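Local coordinates for G-protein interacting protein 1 (Dictyostelium discoideum, PDB 5Z1N) that probably binds heterotrimeric G proteins, keeping them in the cytosol for chemotaxis, and holds phospholipid in its TNFAIP8-like C-terminal region, at residues I25-N30 / D143-E148; L112-P115 / N121-L124. One frame throughout, in Å; residues are numbered along the deposited sequence.

Interaction 1 of 2, residues I25-N30 / D143-E148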
ATOM      1  N   ILE A  25      -8.599   4.850  -5.518  1.00  7.64           N
ATOM      2  CA  ILE A  25      -8.096   4.552  -6.858  1.00  8.71           C
ATOM      3  C   ILE A  25      -9.184   4.776  -7.899  1.00 13.57           C
ATOM      4  O   ILE A  25      -8.929   5.346  -8.969  1.00 10.52           O
ATOM      5  CB  ILE A  25      -7.546   3.116  -6.927  1.00  9.47           C
ATOM      6  CG1 ILE A  25      -6.339   2.953  -6.008  1.00  9.41           C
ATOM      7  CG2 ILE A  25      -7.155   2.765  -8.361  1.00  9.44           C
ATOM      8  CD1 ILE A  25      -5.769   1.558  -6.028  1.00 13.74           C
ATOM      9  N   LYS A  26     -10.408   4.321  -7.611  1.00  9.04           N
ATOM     10  CA  LYS A  26     -11.535   4.605  -8.494  1.00 14.37           C
ATOM     11  C   LYS A  26     -11.635   6.098  -8.776  1.00 18.03           C
ATOM     12  O   LYS A  26     -11.758   6.521  -9.930  1.00 13.19           O
ATOM     13  CB  LYS A  26     -12.841   4.099  -7.875  1.00 17.99           C
ATOM     14  CG  LYS A  26     -13.149   2.634  -8.124  1.00 23.37           C
ATOM     15  CD  LYS A  26     -14.642   2.343  -7.989  1.00 15.56           C
ATOM     16  CE  LYS A  26     -15.147   2.650  -6.594  1.00 15.58           C
ATOM     17  NZ  LYS A  26     -16.607   2.354  -6.465  1.00 12.95           N
ATOM     18  N   ARG A  27     -11.558   6.913  -7.722  1.00 15.09           N
ATOM     19  CA  ARG A  27     -11.721   8.352  -7.900  1.00 13.98           C
ATOM     20  C   ARG A  27     -10.595   8.967  -8.726  1.00 19.60           C
ATOM     21  O   ARG A  27     -10.838   9.912  -9.485  1.00 21.96           O
ATOM     22  CB  ARG A  27     -11.822   9.036  -6.537  1.00 15.55           C
ATOM     23  CG  ARG A  27     -13.050   8.626  -5.729  1.00 25.34           C
ATOM     24  CD  ARG A  27     -14.353   9.104  -6.372  1.00 33.79           C
ATOM     25  NE  ARG A  27     -14.880   8.160  -7.358  1.00 23.07           N
ATOM     26  CZ  ARG A  27     -15.719   7.169  -7.074  1.00 23.29           C
ATOM     27  NH1 ARG A  27     -16.146   6.367  -8.037  1.00 19.35           N
ATOM     28  NH2 ARG A  27     -16.128   6.977  -5.827  1.00 22.05           N
ATOM     29  N   VAL A  28      -9.367   8.459  -8.609  1.00 11.80           N
ATOM     30  CA  VAL A  28      -8.258   9.096  -9.316  1.00 15.06           C
ATOM     31  C   VAL A  28      -8.013   8.546 -10.718  1.00 14.37           C
ATOM     32  O   VAL A  28      -7.385   9.233 -11.535  1.00 11.75           O
ATOM     33  CB  VAL A  28      -6.949   8.991  -8.516  1.00 15.99           C
ATOM     34  CG1 VAL A  28      -7.087   9.698  -7.177  1.00 18.81           C
ATOM     35  CG2 VAL A  28      -6.567   7.544  -8.342  1.00 18.36           C
ATOM     36  N   SER A  29      -8.462   7.326 -11.017  1.00 15.92           N
ATOM     37  CA  SER A  29      -8.255   6.767 -12.349  1.00 12.02           C
ATOM     38  C   SER A  29      -9.555   6.199 -12.909  1.00 11.15           C
ATOM     39  O   SER A  29     -10.371   6.948 -13.454  1.00 14.07           O
ATOM     40  CB  SER A  29      -7.158   5.699 -12.331  1.00 11.99           C
ATOM     41  OG  SER A  29      -7.479   4.636 -11.454  1.00 20.58           O
ATOM     42  N   ASN A  30      -9.762   4.888 -12.788  1.00  6.69           N
ATOM     43  CA  ASN A  30     -10.946   4.266 -13.368  1.00 12.10           C
ATOM     44  C   ASN A  30     -11.228   2.944 -12.667  1.00 11.90           C
ATOM     45  O   ASN A  30     -10.403   2.426 -11.912  1.00  7.33           O
ATOM     46  CB  ASN A  30     -10.782   4.054 -14.877  1.00  9.00           C
ATOM     47  CG  ASN A  30      -9.532   3.274 -15.224  1.00  9.22           C
ATOM     48  OD1 ASN A  30      -9.470   2.061 -15.030  1.00  9.96           O
ATOM     49  ND2 ASN A  30      -8.525   3.970 -15.739  1.00  9.75           N
ATOM     50  N   ASP A 143      -4.832  16.894  -3.838  1.00 19.94           N
ATOM     51  CA  ASP A 143      -5.403  18.107  -4.420  1.00 18.79           C
ATOM     52  C   ASP A 143      -6.810  17.952  -4.979  1.00 23.47           C
ATOM     53  O   ASP A 143      -7.583  18.911  -4.931  1.00 24.94           O
ATOM     54  CB  ASP A 143      -4.499  18.640  -5.538  1.00 16.72           C
ATOM     55  CG  ASP A 143      -3.465  19.612  -5.031  1.00 15.74           C
ATOM     56  OD1 ASP A 143      -3.469  19.907  -3.818  1.00 24.09           O
ATOM     57  OD2 ASP A 143      -2.649  20.088  -5.844  1.00 20.88           O
ATOM     58  N   ASP A 144      -7.170  16.784  -5.506  1.00 24.88           N
ATOM     59  CA  ASP A 144      -8.332  16.658  -6.378  1.00 25.06           C
ATOM     60  C   ASP A 144      -9.421  15.748  -5.820  1.00 29.71           C
ATOM     61  O   ASP A 144     -10.387  15.454  -6.535  1.00 41.25           O
ATOM     62  CB  ASP A 144      -7.891  16.158  -7.760  1.00 21.17           C
ATOM     63  CG  ASP A 144      -7.083  17.194  -8.528  1.00 22.46           C
ATOM     64  OD1 ASP A 144      -7.041  18.364  -8.090  1.00 27.03           O
ATOM     65  OD2 ASP A 144      -6.483  16.840  -9.567  1.00 19.01           O
ATOM     66  N   LEU A 145      -9.304  15.296  -4.578  1.00 23.14           N
ATOM     67  CA  LEU A 145     -10.333  14.453  -3.986  1.00 34.00           C
ATOM     68  C   LEU A 145     -11.373  15.296  -3.261  1.00 35.53           C
ATOM     69  O   LEU A 145     -11.077  16.369  -2.728  1.00 33.03           O
ATOM     70  CB  LEU A 145      -9.732  13.446  -3.002  1.00 30.63           C
ATOM     71  CG  LEU A 145      -9.057  12.186  -3.538  1.00 20.48           C
ATOM     72  CD1 LEU A 145      -8.766  11.234  -2.390  1.00 26.35           C
ATOM     73  CD2 LEU A 145      -9.912  11.507  -4.595  1.00 26.45           C
ATOM     74  N   GLU A 146     -12.603  14.796  -3.247  1.00 29.16           N
ATOM     75  CA  GLU A 146     -13.608  15.353  -2.361  1.00 21.31           C
ATOM     76  C   GLU A 146     -13.405  14.806  -0.951  1.00 22.11           C
ATOM     77  O   GLU A 146     -12.722  13.799  -0.741  1.00 26.15           O
ATOM     78  CB  GLU A 146     -15.021  15.022  -2.854  1.00 22.66           C
ATOM     79  CG  GLU A 146     -15.151  14.824  -4.361  1.00 31.51           C
ATOM     80  CD  GLU A 146     -15.160  16.129  -5.135  1.00 48.74           C
ATOM     81  OE1 GLU A 146     -15.281  17.200  -4.503  1.00 51.11           O
ATOM     82  OE2 GLU A 146     -15.050  16.080  -6.379  1.00 61.62           O
ATOM     83  N   ILE A 147     -14.008  15.489   0.026  1.00 20.64           N
ATOM     84  CA  ILE A 147     -13.965  14.994   1.400  1.00 16.54           C
ATOM     85  C   ILE A 147     -14.713  13.671   1.515  1.00 14.87           C
ATOM     86  O   ILE A 147     -14.371  12.828   2.355  1.00 14.55           O
ATOM     87  CB  ILE A 147     -14.522  16.057   2.374  1.00 17.95           C
ATOM     88  CG1 ILE A 147     -14.163  15.708   3.821  1.00 17.43           C
ATOM     89  CG2 ILE A 147     -16.031  16.225   2.210  1.00 23.81           C
ATOM     90  CD1 ILE A 147     -12.735  16.052   4.195  1.00 22.30           C
ATOM     91  N   GLU A 148     -15.720  13.449   0.663  1.00 12.42           N
ATOM     92  CA  GLU A 148     -16.478  12.201   0.672  1.00 19.07           C
ATOM     93  C   GLU A 148     -15.670  11.006   0.177  1.00 19.94           C
ATOM     94  O   GLU A 148     -16.132   9.868   0.319  1.00 20.58           O
ATOM     95  CB  GLU A 148     -17.743  12.342  -0.182  1.00 23.01           C
ATOM     96  CG  GLU A 148     -18.923  12.976   0.538  1.00 28.65           C
ATOM     97  CD  GLU A 148     -18.828  14.490   0.600  1.00 34.83           C
ATOM     98  OE1 GLU A 148     -19.408  15.082   1.537  1.00 23.11           O
ATOM     99  OE2 GLU A 148     -18.175  15.084  -0.288  1.00 26.91           O
TER

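Interaction 2 of 2, residues L112-P115 / N121-L124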
ATOM      1  N   LEU A 112      11.613 -10.689  -1.621  1.00 11.06           N
ATOM      2  CA  LEU A 112      10.973 -11.702  -0.798  1.00 13.90           C
ATOM      3  C   LEU A 112      10.310 -12.771  -1.653  1.00 18.27           C
ATOM      4  O   LEU A 112      10.302 -13.950  -1.283  1.00 13.27           O
ATOM      5  CB  LEU A 112       9.948 -11.052   0.129  1.00 14.67           C
ATOM      6  CG  LEU A 112       9.573 -11.836   1.382  1.00 26.84           C
ATOM      7  CD1 LEU A 112      10.792 -12.047   2.259  1.00 17.99           C
ATOM      8  CD2 LEU A 112       8.477 -11.109   2.145  1.00 16.56           C
ATOM      9  N   LEU A 113       9.758 -12.389  -2.804  1.00 11.50           N
ATOM     10  CA  LEU A 113       8.873 -13.294  -3.523  1.00  8.47           C
ATOM     11  C   LEU A 113       9.502 -13.868  -4.780  1.00 15.02           C
ATOM     12  O   LEU A 113       8.860 -14.671  -5.468  1.00 12.85           O
ATOM     13  CB  LEU A 113       7.556 -12.586  -3.861  1.00 13.04           C
ATOM     14  CG  LEU A 113       6.676 -12.357  -2.627  1.00 15.67           C
ATOM     15  CD1 LEU A 113       5.435 -11.551  -2.971  1.00 17.02           C
ATOM     16  CD2 LEU A 113       6.301 -13.686  -1.972  1.00 17.40           C
ATOM     17  N   THR A 114      10.740 -13.488  -5.086  1.00 11.83           N
ATOM     18  CA  THR A 114      11.439 -14.051  -6.238  1.00 15.58           C
ATOM     19  C   THR A 114      11.506 -15.578  -6.234  1.00 11.33           C
ATOM     20  O   THR A 114      11.280 -16.173  -7.300  1.00 14.64           O
ATOM     21  CB  THR A 114      12.842 -13.431  -6.321  1.00 14.41           C
ATOM     22  OG1 THR A 114      12.728 -12.057  -6.718  1.00 20.24           O
ATOM     23  CG2 THR A 114      13.713 -14.179  -7.322  1.00 18.32           C
ATOM     24  N   PRO A 115      11.782 -16.267  -5.117  1.00 13.53           N
ATOM     25  CA  PRO A 115      11.802 -17.739  -5.162  1.00 14.52           C
ATOM     26  C   PRO A 115      10.441 -18.381  -5.392  1.00 19.18           C
ATOM     27  O   PRO A 115      10.392 -19.603  -5.592  1.00 17.57           O
ATOM     28  CB  PRO A 115      12.358 -18.131  -3.784  1.00 17.71           C
ATOM     29  CG  PRO A 115      13.012 -16.906  -3.259  1.00 21.43           C
ATOM     30  CD  PRO A 115      12.205 -15.773  -3.795  1.00 16.51           C
ATOM     31  N   ASN A 121       4.596 -12.275 -12.415  1.00  9.81           N
ATOM     32  CA  ASN A 121       4.032 -11.834 -11.144  1.00 10.08           C
ATOM     33  C   ASN A 121       4.993 -10.957 -10.350  1.00 13.20           C
ATOM     34  O   ASN A 121       4.542 -10.143  -9.529  1.00 12.44           O
ATOM     35  CB  ASN A 121       3.602 -13.048 -10.319  1.00  8.61           C
ATOM     36  CG  ASN A 121       2.276 -13.620 -10.788  1.00 21.23           C
ATOM     37  OD1 ASN A 121       1.410 -12.884 -11.257  1.00 21.10           O
ATOM     38  ND2 ASN A 121       2.115 -14.934 -10.673  1.00 24.56           N
ATOM     39  N   ILE A 122       6.301 -11.097 -10.572  1.00  9.92           N
ATOM     40  CA  ILE A 122       7.243 -10.113 -10.046  1.00 13.31           C
ATOM     41  C   ILE A 122       6.987  -8.753 -10.687  1.00 13.66           C
ATOM     42  O   ILE A 122       6.946  -7.716 -10.003  1.00 10.57           O
ATOM     43  CB  ILE A 122       8.690 -10.591 -10.267  1.00 10.07           C
ATOM     44  CG1 ILE A 122       8.949 -11.894  -9.504  1.00  7.48           C
ATOM     45  CG2 ILE A 122       9.688  -9.510  -9.866  1.00 13.71           C
ATOM     46  CD1 ILE A 122       8.968 -11.734  -7.987  1.00 11.41           C
ATOM     47  N   GLN A 123       6.797  -8.736 -12.012  1.00  9.88           N
ATOM     48  CA  GLN A 123       6.407  -7.502 -12.684  1.00 13.02           C
ATOM     49  C   GLN A 123       5.088  -6.980 -12.132  1.00 10.13           C
ATOM     50  O   GLN A 123       4.884  -5.765 -12.038  1.00 10.66           O
ATOM     51  CB  GLN A 123       6.297  -7.722 -14.193  1.00 13.44           C
ATOM     52  CG  GLN A 123       5.897  -6.464 -14.968  1.00 12.54           C
ATOM     53  CD  GLN A 123       5.624  -6.729 -16.444  1.00 38.57           C
ATOM     54  OE1 GLN A 123       4.770  -7.545 -16.799  1.00 22.28           O
ATOM     55  NE2 GLN A 123       6.349  -6.031 -17.311  1.00 25.02           N
ATOM     56  N   LEU A 124       4.178  -7.885 -11.770  1.00  8.39           N
ATOM     57  CA  LEU A 124       2.937  -7.463 -11.128  1.00 14.25           C
ATOM     58  C   LEU A 124       3.220  -6.732  -9.819  1.00 10.30           C
ATOM     59  O   LEU A 124       2.610  -5.692  -9.537  1.00  9.83           O
ATOM     60  CB  LEU A 124       2.033  -8.674 -10.895  1.00 10.79           C
ATOM     61  CG  LEU A 124       0.642  -8.472 -10.287  1.00 21.47           C
ATOM     62  CD1 LEU A 124      -0.334  -9.469 -10.893  1.00 28.52           C
ATOM     63  CD2 LEU A 124       0.666  -8.610  -8.766  1.00 16.33           C
TER

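Interaction 1 of 2, residues I25-N30 / D143-E148
Arg27, in the last turn of helix 12-28, faces Leu145, just past helix 135-144, with 7.4 Å between their CA atoms, and no backbone or side-chain hydrogen bond joins the two segments. This is a surface contact in the all-helical, TNFAIP8-like C-terminal region of the protein, bringing the end of an early helix against the chain that leads from helix 135-144 toward helix 151-158. Leu145 does the reaching. Its CG sits beside the backbone N (chi1 -79°), and the branch ending in CD2 goes to the helix. Leu145 CD2 lies 3.7 Å from Arg27 CB and 4.2 Å from Val28 CG1, so a single methyl touches two successive residues of the last turn. Arg27 offers only the aliphatic root of its side chain here. Although its CB is directed at the opposite segment, the chain bends at chi2 (-67°) and again at chi3, carrying the guanidinium away from Leu145 and placing Lys26 CB over one of its faces, offset toward the rim. Val28 also packs on Phe137, Lys140 and Val141 of helix 135-144, so it ties helix 12-28 to that helix as well as to Leu145, while Leu145 leans on Tyr83. The bound phosphatidylethanolamine is about 7 Å from the Leu145 side chain, near but not in contact with it. Beyond the contact, helix 12-28 gives way at Ser29, the first residue to leave helical geometry, and Asn30 takes the N-cap position of helix 31-53, its OD1 bonded to Lys33 N. Ile25 O is gripped twice at this turn: Ser29 N lies 2.9 Å from it, and Ser29 OG donates at 3.0 Å from 42° above the carbonyl plane.

Interaction 2 of 2, residues L112-P115 / N121-L124
Ile122 and the pair Leu113-Thr114 make a partly buried apolar contact across the short loop between helix 92-113 and helix 119-132 of the TNFAIP8-like region. Nearly all of it is the work of one methyl, Ile122 CD1, laid against the backbone of Leu113 and Thr114, where helix 92-113 gives way to the loop. Ile122 CD1 is 3.8 Å from Thr114 CA and equally close to Thr114 N, while Leu113 O lies 3.9 Å from it, so the methyl spans the peptide link between Leu113 and Thr114. Both torsions of the CG1 arm matter: CG1 stands beside the backbone N (chi1 -63°), and a second bend (chi2 -69°) swings CD1 across to the other segment. The Thr114 side chain meets it at a slant, with Thr114 OG1 4.0 Å from Ile122 CD1. The Thr114 hydroxyl is hydrogen-bonded to Val110 O, four residues earlier in helix 92-113. Leu113 CB, directed at the opposite segment, adds a looser touch at 4.4 Å from Ile122 CD1, and the Leu113 side chain also touches Val48 of helix 31-53. Leu124 rests on that same helix, against Asn40, Lys43 and Ile44, so both segments touch helix 31-53. Phosphatidylethanolamine comes within about 6 Å of the Leu113 side chain, so this leucine lies near the lipid. With no hydrogen bond or charge pair between the segments, the match is one of shape: a methyl against main chain holds by dispersion and burial, without the directional demand of a polar bond.

Interactions 1 and 2 lie on opposite sides of the chain's centre, their own centres about 29 Å apart, and interaction 2 is nested within the loop closed by interaction 1. The first is a surface contact between segments 113 residues apart in sequence; the second is local, partly buried, and spans a short turn. They share no helix, although helices 119-132 and 135-144 follow each other along the chain. Both lack cross-segment polar bonds and depend on one terminal methyl, but the leucine methyl of interaction 1 meets side-chain carbons, whereas the isoleucine methyl of interaction 2 rests chiefly on main chain.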